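PDB 6ESL: bacterial leucyl aminopeptidase from Legionella pneumophila, which probably acts as a secreted zinc-dependent aminopeptidase of the M28 family, removing N-terminal residues from peptides and serving nutrient acquisition during infection of amoebas. Local coordinates for residues I115-E118 and E119-N122; W134-L137 and T138-S142; V154-A157 and N158-S162; A355-N358 and P359-T363. All coordinates share one frame; numbering follows the deposited sequence.

Contact 1. Residues I115-E118 and E119-N122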
loop_
_atom_site.group_PDB
_atom_site.type_symbol
_atom_site.label_atom_id
_atom_site.label_comp_id
_atom_site.label_asym_id
_atom_site.label_seq_id
_atom_site.Cartn_x
_atom_site.Cartn_y
_atom_site.Cartn_z
ATOM N N ILE B 115 8.505 6.849 -13.443
ATOM C CA ILE B 115 9.889 6.650 -13.874
ATOM C C ILE B 115 10.024 7.271 -15.281
ATOM O O ILE B 115 9.399 6.795 -16.220
ATOM C CB ILE B 115 10.212 5.124 -13.942
ATOM C CG1 ILE B 115 10.153 4.557 -12.481
ATOM C CG2 ILE B 115 11.479 4.886 -14.767
ATOM C CD1 ILE B 115 10.178 3.065 -12.253
ATOM N N LYS B 116 10.767 8.368 -15.360
ATOM C CA LYS B 116 10.925 9.181 -16.566
ATOM C C LYS B 116 12.291 9.682 -16.707
ATOM O O LYS B 116 12.491 10.594 -17.480
ATOM C CB LYS B 116 10.112 10.445 -16.475
ATOM C CG LYS B 116 8.629 10.292 -16.232
ATOM C CD LYS B 116 8.044 11.690 -16.164
ATOM C CE LYS B 116 6.568 11.721 -16.540
ATOM N NZ LYS B 116 6.237 12.860 -17.456
ATOM N N HIS B 117 13.268 9.181 -15.961
ATOM C CA HIS B 117 14.621 9.742 -16.019
ATOM C C HIS B 117 15.645 8.638 -16.028
ATOM O O HIS B 117 16.678 8.736 -15.383
ATOM C CB HIS B 117 14.850 10.749 -14.870
ATOM C CG HIS B 117 13.973 11.948 -14.970
ATOM N ND1 HIS B 117 14.316 13.052 -15.712
ATOM C CD2 HIS B 117 12.725 12.185 -14.518
ATOM C CE1 HIS B 117 13.345 13.939 -15.677
ATOM N NE2 HIS B 117 12.367 13.442 -14.965
ATOM N N GLU B 118 15.340 7.579 -16.786
ATOM C CA GLU B 118 16.231 6.426 -16.917
ATOM C C GLU B 118 17.651 6.719 -17.196
ATOM O O GLU B 118 18.497 6.192 -16.498
ATOM C CB GLU B 118 15.742 5.467 -17.990
ATOM C CG GLU B 118 14.720 4.539 -17.397
ATOM C CD GLU B 118 14.228 3.515 -18.351
ATOM O OE1 GLU B 118 15.081 2.674 -18.723
ATOM O OE2 GLU B 118 13.015 3.567 -18.677
ATOM N N GLU B 119 17.938 7.509 -18.235
ATOM C CA GLU B 119 19.340 7.701 -18.590
ATOM C C GLU B 119 20.128 8.409 -17.494
ATOM O O GLU B 119 21.227 7.942 -17.160
ATOM C CB GLU B 119 19.535 8.423 -19.946
ATOM C CG GLU B 119 19.071 7.599 -21.150
ATOM C CD GLU B 119 19.202 8.348 -22.464
ATOM O OE1 GLU B 119 19.475 9.582 -22.428
ATOM O OE2 GLU B 119 19.073 7.700 -23.531
ATOM N N GLU B 120 19.568 9.471 -16.919
ATOM C CA GLU B 120 20.234 10.211 -15.850
ATOM C C GLU B 120 20.454 9.351 -14.603
ATOM O O GLU B 120 21.515 9.410 -13.981
ATOM C CB GLU B 120 19.433 11.463 -15.487
ATOM C CG GLU B 120 20.038 12.282 -14.358
ATOM C CD GLU B 120 19.214 13.509 -14.023
ATOM O OE1 GLU B 120 18.186 13.738 -14.693
ATOM O OE2 GLU B 120 19.595 14.246 -13.088
ATOM N N VAL B 121 19.451 8.555 -14.241
ATOM C CA VAL B 121 19.556 7.656 -13.057
ATOM C C VAL B 121 20.618 6.577 -13.273
ATOM O O VAL B 121 21.541 6.383 -12.455
ATOM C CB VAL B 121 18.206 6.950 -12.768
ATOM C CG1 VAL B 121 18.391 5.893 -11.685
ATOM C CG2 VAL B 121 17.141 7.948 -12.316
ATOM N N ASN B 122 20.539 5.922 -14.430
ATOM C CA ASN B 122 21.448 4.807 -14.725
ATOM C C ASN B 122 22.874 5.242 -14.807
ATOM O O ASN B 122 23.751 4.509 -14.365
ATOM C CB ASN B 122 20.997 3.990 -15.960
ATOM C CG ASN B 122 19.898 2.982 -15.593
ATOM O OD1 ASN B 122 19.996 2.302 -14.568
ATOM N ND2 ASN B 122 18.842 2.925 -16.372
#

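Contact 2. Residues W134-L137 and T138-S142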
loop_
_atom_site.group_PDB
_atom_site.type_symbol
_atom_site.label_atom_id
_atom_site.label_comp_id
_atom_site.label_asym_id
_atom_site.label_seq_id
_atom_site.Cartn_x
_atom_site.Cartn_y
_atom_site.Cartn_z
ATOM N N TRP B 134 31.822 2.001 2.651
ATOM C CA TRP B 134 32.544 1.206 3.632
ATOM C C TRP B 134 33.502 2.112 4.465
ATOM O O TRP B 134 33.635 1.942 5.686
ATOM C CB TRP B 134 33.359 0.075 2.892
ATOM C CG TRP B 134 33.940 -0.928 3.816
ATOM C CD1 TRP B 134 35.252 -1.009 4.203
ATOM C CD2 TRP B 134 33.246 -2.001 4.499
ATOM N NE1 TRP B 134 35.407 -2.066 5.086
ATOM C CE2 TRP B 134 34.207 -2.701 5.264
ATOM C CE3 TRP B 134 31.885 -2.452 4.522
ATOM C CZ2 TRP B 134 33.878 -3.805 6.084
ATOM C CZ3 TRP B 134 31.556 -3.558 5.308
ATOM C CH2 TRP B 134 32.558 -4.228 6.089
ATOM N N GLN B 135 34.148 3.078 3.799
ATOM C CA GLN B 135 35.049 4.032 4.473
ATOM C C GLN B 135 34.318 4.946 5.474
ATOM O O GLN B 135 34.778 5.138 6.599
ATOM C CB GLN B 135 35.800 4.878 3.441
ATOM C CG GLN B 135 36.771 4.088 2.580
ATOM C CD GLN B 135 37.848 3.401 3.397
ATOM O OE1 GLN B 135 38.371 3.967 4.357
ATOM N NE2 GLN B 135 38.185 2.174 3.018
ATOM N N THR B 136 33.180 5.499 5.054
ATOM C CA THR B 136 32.302 6.293 5.934
ATOM C C THR B 136 31.867 5.502 7.148
ATOM O O THR B 136 31.892 5.970 8.299
ATOM C CB THR B 136 31.108 6.812 5.143
ATOM O OG1 THR B 136 31.581 7.669 4.108
ATOM C CG2 THR B 136 30.149 7.598 6.032
ATOM N N LEU B 137 31.463 4.277 6.911
ATOM C CA LEU B 137 31.017 3.348 7.970
ATOM C C LEU B 137 32.166 2.995 8.946
ATOM O O LEU B 137 31.994 2.888 10.187
ATOM C CB LEU B 137 30.419 2.123 7.337
ATOM C CG LEU B 137 29.729 1.191 8.334
ATOM C CD1 LEU B 137 28.674 1.814 9.197
ATOM C CD2 LEU B 137 29.096 0.085 7.544
ATOM N N THR B 138 33.350 2.831 8.376
ATOM C CA THR B 138 34.542 2.631 9.208
ATOM C C THR B 138 34.685 3.792 10.160
ATOM O O THR B 138 34.823 3.591 11.346
ATOM C CB THR B 138 35.773 2.391 8.328
ATOM O OG1 THR B 138 35.537 1.152 7.619
ATOM C CG2 THR B 138 37.125 2.331 9.152
ATOM N N HIS B 139 34.618 4.999 9.644
ATOM C CA HIS B 139 34.795 6.157 10.535
ATOM C C HIS B 139 33.641 6.243 11.539
ATOM O O HIS B 139 33.841 6.376 12.753
ATOM C CB HIS B 139 34.838 7.413 9.707
ATOM C CG HIS B 139 35.191 8.618 10.522
ATOM N ND1 HIS B 139 34.237 9.331 11.234
ATOM C CD2 HIS B 139 36.394 9.169 10.831
ATOM C CE1 HIS B 139 34.843 10.287 11.916
ATOM N NE2 HIS B 139 36.136 10.220 11.677
ATOM N N MET B 140 32.391 6.095 11.075
ATOM C CA MET B 140 31.245 6.293 12.015
ATOM C C MET B 140 31.303 5.276 13.118
ATOM O O MET B 140 31.091 5.633 14.266
ATOM C CB MET B 140 29.901 6.185 11.299
ATOM C CG MET B 140 29.597 7.395 10.446
ATOM S SD MET B 140 27.873 7.446 9.882
ATOM C CE MET B 140 26.951 7.886 11.366
ATOM N N THR B 141 31.628 4.027 12.791
ATOM C CA THR B 141 31.642 2.983 13.818
ATOM C C THR B 141 32.839 3.059 14.788
ATOM O O THR B 141 32.871 2.356 15.781
ATOM C CB THR B 141 31.584 1.582 13.231
ATOM O OG1 THR B 141 32.721 1.327 12.340
ATOM C CG2 THR B 141 30.272 1.335 12.436
ATOM N N SER B 142 33.764 3.968 14.539
ATOM C CA SER B 142 34.918 4.088 15.421
ATOM C C SER B 142 34.663 5.040 16.544
ATOM O O SER B 142 35.409 4.975 17.536
ATOM C CB SER B 142 36.159 4.479 14.622
ATOM O OG SER B 142 36.082 5.865 14.440
#

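Contact 3. Residues V154-A157 and N158-S162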
loop_
_atom_site.group_PDB
_atom_site.type_symbol
_atom_site.label_atom_id
_atom_site.label_comp_id
_atom_site.label_asym_id
_atom_site.label_seq_id
_atom_site.Cartn_x
_atom_site.Cartn_y
_atom_site.Cartn_z
ATOM N N VAL B 154 28.060 14.506 19.511
ATOM C CA VAL B 154 28.256 15.825 18.969
ATOM C C VAL B 154 29.314 15.790 17.876
ATOM O O VAL B 154 29.085 16.354 16.802
ATOM C CB VAL B 154 28.646 16.878 20.106
ATOM C CG1 VAL B 154 29.069 18.261 19.578
ATOM C CG2 VAL B 154 27.472 17.024 21.080
ATOM N N GLU B 155 30.450 15.164 18.166
ATOM C CA GLU B 155 31.538 15.040 17.167
ATOM C C GLU B 155 31.004 14.386 15.852
ATOM O O GLU B 155 31.424 14.745 14.744
ATOM C CB GLU B 155 32.694 14.178 17.715
ATOM C CG GLU B 155 33.537 14.766 18.876
ATOM C CD GLU B 155 34.339 13.661 19.654
ATOM O OE1 GLU B 155 34.622 12.550 19.091
ATOM O OE2 GLU B 155 34.721 13.894 20.864
ATOM N N THR B 156 30.062 13.400 15.972
ATOM C CA THR B 156 29.550 12.752 14.793
ATOM C C THR B 156 28.873 13.774 13.919
ATOM O O THR B 156 29.072 13.820 12.717
ATOM C CB THR B 156 28.501 11.636 15.184
ATOM O OG1 THR B 156 29.138 10.642 15.988
ATOM C CG2 THR B 156 27.852 10.962 13.962
ATOM N N ALA B 157 28.001 14.585 14.522
ATOM C CA ALA B 157 27.270 15.574 13.750
ATOM C C ALA B 157 28.213 16.597 13.025
ATOM O O ALA B 157 28.006 16.969 11.837
ATOM C CB ALA B 157 26.333 16.342 14.689
ATOM N N ASN B 158 29.168 17.138 13.816
ATOM C CA ASN B 158 30.227 18.009 13.243
ATOM C C ASN B 158 31.007 17.376 12.015
ATOM O O ASN B 158 31.181 18.007 10.985
ATOM C CB ASN B 158 31.253 18.326 14.323
ATOM C CG ASN B 158 30.748 19.304 15.347
ATOM O OD1 ASN B 158 29.773 20.001 15.144
ATOM N ND2 ASN B 158 31.503 19.412 16.443
ATOM N N TRP B 159 31.419 16.128 12.170
ATOM C CA TRP B 159 32.116 15.380 11.083
ATOM C C TRP B 159 31.247 15.176 9.852
ATOM O O TRP B 159 31.662 15.435 8.777
ATOM C CB TRP B 159 32.596 14.061 11.610
ATOM C CG TRP B 159 33.375 13.321 10.610
ATOM C CD1 TRP B 159 34.703 13.563 10.235
ATOM C CD2 TRP B 159 32.941 12.227 9.830
ATOM N NE1 TRP B 159 35.078 12.639 9.296
ATOM C CE2 TRP B 159 34.016 11.832 9.011
ATOM C CE3 TRP B 159 31.741 11.515 9.751
ATOM C CZ2 TRP B 159 33.915 10.773 8.099
ATOM C CZ3 TRP B 159 31.653 10.440 8.826
ATOM C CH2 TRP B 159 32.692 10.099 8.026
ATOM N N LEU B 160 29.984 14.780 10.002
ATOM C CA LEU B 160 29.106 14.678 8.859
ATOM C C LEU B 160 28.915 15.983 8.116
ATOM O O LEU B 160 28.905 16.051 6.854
ATOM C CB LEU B 160 27.687 14.096 9.276
ATOM C CG LEU B 160 27.718 12.699 9.836
ATOM C CD1 LEU B 160 26.398 12.259 10.551
ATOM C CD2 LEU B 160 28.067 11.728 8.726
ATOM N N LYS B 161 28.753 17.054 8.892
ATOM C CA LYS B 161 28.568 18.358 8.317
ATOM C C LYS B 161 29.837 18.745 7.482
ATOM O O LYS B 161 29.680 19.183 6.343
ATOM C CB LYS B 161 28.336 19.376 9.440
ATOM C CG LYS B 161 28.176 20.817 8.992
ATOM C CD LYS B 161 27.600 21.652 10.167
ATOM C CE LYS B 161 26.982 22.977 9.765
ATOM N NZ LYS B 161 28.129 23.927 9.474
ATOM N N SER B 162 31.032 18.530 8.034
ATOM C CA SER B 162 32.340 18.859 7.318
ATOM C C SER B 162 32.441 18.059 6.071
ATOM O O SER B 162 32.774 18.604 5.040
ATOM C CB SER B 162 33.575 18.444 8.079
ATOM O OG SER B 162 33.695 19.242 9.168
#

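Contact 4. Residues A355-N358 and P359-T363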
loop_
_atom_site.group_PDB
_atom_site.type_symbol
_atom_site.label_atom_id
_atom_site.label_comp_id
_atom_site.label_asym_id
_atom_site.label_seq_id
_atom_site.Cartn_x
_atom_site.Cartn_y
_atom_site.Cartn_z
ATOM N N ALA B 355 10.365 -9.279 11.320
ATOM C CA ALA B 355 10.562 -10.555 11.912
ATOM C C ALA B 355 11.991 -11.094 11.814
ATOM O O ALA B 355 12.416 -11.724 12.689
ATOM C CB ALA B 355 9.600 -11.544 11.325
ATOM N N ASP B 356 12.654 -10.776 10.703
ATOM C CA ASP B 356 14.009 -11.220 10.377
ATOM C C ASP B 356 15.089 -10.145 10.524
ATOM O O ASP B 356 16.158 -10.249 9.922
ATOM C CB ASP B 356 14.049 -11.806 8.962
ATOM C CG ASP B 356 13.127 -12.997 8.798
ATOM O OD1 ASP B 356 12.455 -13.371 9.781
ATOM O OD2 ASP B 356 13.074 -13.560 7.684
ATOM N N HIS B 357 14.810 -9.118 11.321
ATOM C CA HIS B 357 15.747 -8.010 11.535
ATOM C C HIS B 357 17.037 -8.445 12.241
ATOM O O HIS B 357 17.052 -9.444 12.966
ATOM C CB HIS B 357 15.072 -6.886 12.325
ATOM C CG HIS B 357 14.897 -7.190 13.780
ATOM N ND1 HIS B 357 15.843 -6.868 14.727
ATOM C CD2 HIS B 357 13.883 -7.788 14.450
ATOM C CE1 HIS B 357 15.422 -7.254 15.919
ATOM N NE2 HIS B 357 14.235 -7.815 15.778
ATOM N N ASN B 358 18.110 -7.677 12.040
ATOM C CA ASN B 358 19.417 -8.012 12.607
ATOM C C ASN B 358 19.316 -8.185 14.114
ATOM O O ASN B 358 18.701 -7.373 14.806
ATOM C CB ASN B 358 20.443 -6.928 12.269
ATOM C CG ASN B 358 21.816 -7.229 12.834
ATOM O OD1 ASN B 358 22.021 -8.252 13.488
ATOM N ND2 ASN B 358 22.767 -6.336 12.586
ATOM N N PRO B 359 19.930 -9.263 14.620
ATOM C CA PRO B 359 19.853 -9.655 16.031
ATOM C C PRO B 359 20.910 -8.949 16.874
ATOM O O PRO B 359 20.905 -9.079 18.100
ATOM C CB PRO B 359 20.134 -11.158 15.988
ATOM C CG PRO B 359 20.971 -11.345 14.769
ATOM C CD PRO B 359 20.468 -10.341 13.772
ATOM N N TYR B 360 21.804 -8.212 16.224
ATOM C CA TYR B 360 22.848 -7.499 16.923
ATOM C C TYR B 360 22.592 -6.038 17.157
ATOM O O TYR B 360 23.309 -5.384 17.821
ATOM C CB TYR B 360 24.176 -7.691 16.231
ATOM C CG TYR B 360 24.452 -9.114 15.918
ATOM C CD1 TYR B 360 24.673 -10.020 16.915
ATOM C CD2 TYR B 360 24.459 -9.555 14.621
ATOM C CE1 TYR B 360 24.928 -11.329 16.631
ATOM C CE2 TYR B 360 24.706 -10.860 14.317
ATOM C CZ TYR B 360 24.945 -11.744 15.327
ATOM O OH TYR B 360 25.190 -13.024 15.036
ATOM N N ILE B 361 21.469 -5.573 16.701
ATOM C CA ILE B 361 21.062 -4.204 16.861
ATOM C C ILE B 361 20.979 -3.833 18.365
ATOM O O ILE B 361 20.604 -4.636 19.185
ATOM C CB ILE B 361 19.695 -4.077 16.176
ATOM C CG1 ILE B 361 18.670 -4.978 16.815
ATOM C CG2 ILE B 361 19.715 -4.244 14.680
ATOM C CD1 ILE B 361 17.312 -4.649 16.252
ATOM N N HIS B 362 21.378 -2.611 18.669
ATOM C CA HIS B 362 21.396 -2.055 20.029
ATOM C C HIS B 362 22.331 -2.777 20.985
ATOM O O HIS B 362 22.072 -2.856 22.135
ATOM C CB HIS B 362 19.990 -1.904 20.669
ATOM C CG HIS B 362 19.037 -1.109 19.864
ATOM N ND1 HIS B 362 17.683 -1.242 19.984
ATOM C CD2 HIS B 362 19.238 -0.160 18.940
ATOM C CE1 HIS B 362 17.091 -0.411 19.166
ATOM N NE2 HIS B 362 18.013 0.258 18.518
ATOM N N THR B 363 23.407 -3.333 20.463
ATOM C CA THR B 363 24.420 -4.030 21.245
ATOM C C THR B 363 25.789 -3.696 20.715
ATOM O O THR B 363 25.911 -3.111 19.687
ATOM C CB THR B 363 24.323 -5.573 21.202
ATOM O OG1 THR B 363 24.807 -6.075 19.961
ATOM C CG2 THR B 363 22.928 -6.079 21.448
#

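Contact 1. Residues I115-E118 and E119-N122
H117 and V121 form the tight side of this first helical turn. H117 sits at the N-cap position, and its carbonyl O takes the straight bond from V121 N (3.0 Å, N-H...O 164°), while the V121 methyl CG2 packs against that same O at 3.2 Å. V121 is buried, its side chain covered by A385 and I388 of helix 373-391 and by Y319 of helix 306-320. One step on, N122 N donates to E118 O at 2.9 Å. N122 CB rests 3.4 Å from E118 O. The solvent side is loose: E118 and E119 extend outward and are exposed, E118 brushing H318 of helix 306-320. Between the two, the H117 ring and the E120 carboxylate run side by side, pointing the same way with planes 84° apart, and H117 ND1 stays 4.1 Å from E120 OE1. The ring is held instead through NE2, which bonds to the side chain of E393, the C-terminal residue, and E389 accepts from the backbone N of both K116 and H117. Three consecutive glutamates at the start of the helix, E118 to E120, put negative charge where the helix dipole is positive, an arrangement expected to stabilise its start.

Contact 2. Residues W134-L137 and T138-S142
T138 folds its hydroxyl back onto the preceding turn, where OG1 donates to W134 O at 2.8 Å. T138 N donates to the same carbonyl, the two donors arriving from opposite faces of its plane, so W134 O is gripped twice by one residue. The hydroxyl also lies over one face of the W134 indole, 4.1 Å from CD1. One turn later the pattern recurs: T141 OG1 reaches L137 O at 2.8 Å and T141 N joins it, again from the opposite face. With OG1 lodged between its backbone N and carbonyl carbon (chi1 60°), T141 turns its methyl CG2 to L137 CD1, 3.6 Å away. Such threonine bonds to the carbonyl four residues back are a familiar way of satisfying a hydroxyl within a helix, buried T141 as well as exposed T138, here in helix 130-142, which packs beside helix 220-239 in the alpha/beta fold of this metallopeptidase. Regular backbone bonds from H139 N to Q135 O and from M140 N to T136 O (2.8 Å) complete the turns. Farther out, M368 covers W134, T138 and T141, while M376 of helix 373-391 supports W134 and L137. T136 and L137 rest on S228 of helix 220-239, M140 on S227. T136 OG1 bonds to N132 O, and the M140 side chain comes to about 11 Å from a bound zinc ion.

Contact 3. Residues V154-A157 and N158-S162
T156 and L160 are brought together by their torsions. The T156 methyl CG2 stands opposite its own backbone N across the CA-CB bond, with OG1 beside that N (chi1 -61°), while L160 swings CG to the N side and extends CD1 beyond it (chi2 166°). The two side chains thus run alongside each other in the same direction, T156 CG2 meeting L160 CD1 at 3.9 Å; L160 CG also rides on T156 O at 3.4 Å. V154 and N158 make a second, looser pair on another flank of the helix. They too point the same way, the V154 branch CG1 coming to 4.1 Å from N158 ND2, a nonpolar methyl beside an amide. The backbone carrying both pairs is regular: N158 N to V154 O is almost straight (3.1 Å, N-H...O 174°), and W159 N to E155 O, L160 N to T156 O and K161 N to A157 O follow in step. The T156 hydroxyl, buried here, is satisfied by T152 O one turn back. The A157 methyl meets the sheet, with F180 and P189 on it, while L160 meets L191. K161 leads its ammonium away to a salt bridge with E165 and a cation-pi contact with F180. Helix 151-170 is therefore held on one flank by strands 176-183 and 188-195 of the mixed sheet, and on another by helix 130-142, against whose H139 the W159 ring stacks.

Contact 4. Residues A355-N358 and P359-T363
This is a local turn contact in the long loop after strand 346-350, built as an Asx turn on N358 that runs through P359 into a type II beta turn from Y360 to T363. N358 OD1 accepts from Y360 N at 2.7 Å (N-H...O 166°), the donor standing above the amide plane, not on a lone pair. N358 holds its amide across the turn, CG trans to the main-chain N (chi1 -180°), nearly at right angles to the Y360 ring, whose CD2 is a tight 3.0 Å from N358 OD1. P359 CG covers one face of that ring, offset toward the rim. I361 packs on N358 with its CG2 branch, 3.7 Å from N358 CB. The H357 ring makes a weak bond from ND1 to N358 O. The beta turn is fastened by T363 OG1, which donates to Y360 O at 2.7 Å. The I361 side chain is about 7 Å from a bound zinc ion, and H362 touches the zinc ligand E257 while bonding to D65 of the second subunit. The loop, which leads from strand 346-350 to helix 373-391, thus runs close to the metal site and reaches the subunit interface.

From the N terminus the four contacts come in series; each is a local turn, so none closes a long loop and none nests in or crosses another. Contact 1 starts helix 118-125 on the surface beside the C-terminal helix 373-391. Its centre lies 30 Å or more from those of the other three. Contact 2, on the next helix, 130-142, and contact 3, on helix 151-170, are the pair that touch: their centres are 13 Å apart, M140 reaching T156 and W159 across the helix interface. Contact 4 comes much later, about 10 Å from contact 2 at the nearest atoms. Helix 373-391 follows contact 4 in the chain and touches contacts 1 and 2.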